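PDB 3MRU: aminoacyl-histidine dipeptidase from Vibrio alginolyticus, which probably hydrolyses dipeptides, carnosine-type Xaa-His substrates among them, as a zinc-dependent metallopeptidase of the M20C family. Local coordinates for residues G217-C222 with L367-I372. Sequence-based numbering, arbitrary orientation.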
loop_
_atom_site.group_PDB
_atom_site.type_symbol
_atom_site.label_atom_id
_atom_site.label_comp_id
_atom_site.label_asym_id
_atom_site.label_seq_id
_atom_site.Cartn_x
_atom_site.Cartn_y
_atom_site.Cartn_z
ATOM N N GLY A 217 -15.674 6.419 -5.319
ATOM C CA GLY A 217 -14.372 6.560 -4.694
ATOM C C GLY A 217 -13.528 5.301 -4.830
ATOM O O GLY A 217 -13.692 4.500 -5.771
ATOM N N GLY A 218 -12.623 5.124 -3.875
ATOM C CA GLY A 218 -11.691 4.010 -3.918
ATOM C C GLY A 218 -10.345 4.384 -3.347
ATOM O O GLY A 218 -10.134 5.498 -2.863
ATOM N N HIS A 219 -9.431 3.441 -3.424
ATOM C CA HIS A 219 -8.116 3.618 -2.897
ATOM C C HIS A 219 -7.183 4.039 -4.032
ATOM O O HIS A 219 -7.023 3.312 -5.017
ATOM C CB HIS A 219 -7.721 2.289 -2.300
ATOM C CG HIS A 219 -6.260 2.136 -2.038
ATOM N ND1 HIS A 219 -5.423 1.462 -2.900
ATOM C CD2 HIS A 219 -5.500 2.521 -0.989
ATOM C CE1 HIS A 219 -4.201 1.458 -2.401
ATOM N NE2 HIS A 219 -4.222 2.086 -1.239
ATOM N N SER A 220 -6.561 5.207 -3.885
ATOM C CA SER A 220 -5.682 5.783 -4.908
ATOM C C SER A 220 -4.719 4.795 -5.568
ATOM O O SER A 220 -4.248 5.030 -6.670
ATOM C CB SER A 220 -4.888 6.964 -4.337
ATOM O OG SER A 220 -3.593 6.590 -3.897
ATOM N N GLY A 221 -4.405 3.704 -4.896
ATOM C CA GLY A 221 -3.441 2.760 -5.441
ATOM C C GLY A 221 -3.805 1.507 -6.205
ATOM O O GLY A 221 -3.287 1.252 -7.301
ATOM N N CYS A 222 -4.702 0.725 -5.613
ATOM C CA CYS A 222 -5.141 -0.524 -6.196
ATOM C C CYS A 222 -6.330 -0.215 -7.148
ATOM O O CYS A 222 -6.588 -0.998 -8.070
ATOM C CB CYS A 222 -5.510 -1.558 -5.123
ATOM S SG CYS A 222 -4.060 -2.495 -4.430
ATOM N N LEU A 367 -0.928 12.426 -4.223
ATOM C CA LEU A 367 -0.022 11.329 -3.955
ATOM C C LEU A 367 0.362 10.599 -5.236
ATOM O O LEU A 367 -0.471 9.958 -5.875
ATOM C CB LEU A 367 -0.642 10.371 -2.929
ATOM C CG LEU A 367 0.040 9.027 -2.661
ATOM C CD1 LEU A 367 1.407 9.220 -2.062
ATOM C CD2 LEU A 367 -0.799 8.204 -1.729
ATOM N N ILE A 368 1.631 10.706 -5.607
ATOM C CA ILE A 368 2.099 10.089 -6.828
ATOM C C ILE A 368 2.554 8.691 -6.499
ATOM O O ILE A 368 3.275 8.478 -5.505
ATOM C CB ILE A 368 3.268 10.879 -7.454
ATOM C CG1 ILE A 368 2.866 12.339 -7.652
ATOM C CG2 ILE A 368 3.692 10.252 -8.754
ATOM C CD1 ILE A 368 4.026 13.300 -7.910
ATOM N N ARG A 369 2.131 7.741 -7.327
ATOM C CA ARG A 369 2.577 6.362 -7.233
ATOM C C ARG A 369 3.284 5.982 -8.511
ATOM O O ARG A 369 2.975 6.526 -9.581
ATOM C CB ARG A 369 1.393 5.458 -7.086
ATOM C CG ARG A 369 0.701 5.599 -5.814
ATOM C CD ARG A 369 -0.516 4.740 -5.890
ATOM N NE ARG A 369 -1.350 4.861 -4.704
ATOM C CZ ARG A 369 -0.964 4.511 -3.487
ATOM N NH1 ARG A 369 0.265 4.048 -3.288
ATOM N NH2 ARG A 369 -1.794 4.659 -2.470
ATOM N N SER A 370 4.220 5.040 -8.399
ATOM C CA SER A 370 4.939 4.527 -9.553
ATOM C C SER A 370 5.754 3.277 -9.218
ATOM O O SER A 370 6.225 3.120 -8.092
ATOM C CB SER A 370 5.774 5.630 -10.198
ATOM O OG SER A 370 6.453 5.093 -11.313
ATOM N N LEU A 371 5.944 2.425 -10.229
ATOM C CA LEU A 371 6.785 1.241 -10.120
ATOM C C LEU A 371 8.185 1.697 -10.472
ATOM O O LEU A 371 9.134 1.430 -9.732
ATOM C CB LEU A 371 6.354 0.140 -11.075
ATOM C CG LEU A 371 4.872 -0.142 -11.301
ATOM C CD1 LEU A 371 4.728 -1.175 -12.392
ATOM C CD2 LEU A 371 4.214 -0.648 -10.041
ATOM N N ILE A 372 8.330 2.395 -11.597
ATOM C CA ILE A 372 9.637 2.994 -11.888
ATOM C C ILE A 372 9.786 4.304 -11.091
ATOM O O ILE A 372 8.999 5.241 -11.244
ATOM C CB ILE A 372 9.935 3.186 -13.414
ATOM C CG1 ILE A 372 9.770 1.860 -14.179
ATOM C CG2 ILE A 372 11.361 3.759 -13.612
ATOM C CD1 ILE A 372 10.755 0.730 -13.844
#
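R369 and S220 illustrate how one hydroxyl can hold an arginine by its flank. The guanidinium presents the side formed by NE and NH2, and both nitrogens donate to the same oxygen: R369 NE lies 2.9 Å from S220 OG and R369 NH2 lies 3.0 Å from it. Since two N-H groups converge on a single acceptor, both bonds are bent, with N-H...O angles of 140° and 136°, and the hydroxyl stands near the edge of the guanidinium but tilted from its plane. With CG anti to the carbonyl carbon, the straight run from CG to NE spans the gap to the turn at 220-222.

Van der Waals contacts frame this grip. G221 passes alongside, its CA 3.6 Å from R369 CD; without a side chain, it lets the guanidinium and the H219 imidazole both lie close. L367, on the same side of the strand as R369, lays CD2 over one guanidinium face, toward the rim, and the same methyl reaches S220 OG at 3.9 Å.

In the fold, the contact ties the M20 dimerisation region, which contains 217-222, to the last residues of strand 361-370 in the large mixed sheet. H219 belongs to a Gly-Gly-His-Ser sequence; as in M20 relatives, this histidine probably serves the active site of a partner subunit. Within this chain a bound zinc ion is about 14 Å from its side chain. R369 also touches N260 and H433, while S220 packs on N351 of strand 346-358.

An imidazole also lies beside the arginine, H219 NE2 being 3.7 Å from R369 NH2. The two side chains cross at about a right angle, their planes tilted 37° to each other. At the other ring nitrogen, C222 N donates a nearly straight bond to H219 ND1 (2.9 Å), which would limit rotation of the imidazole.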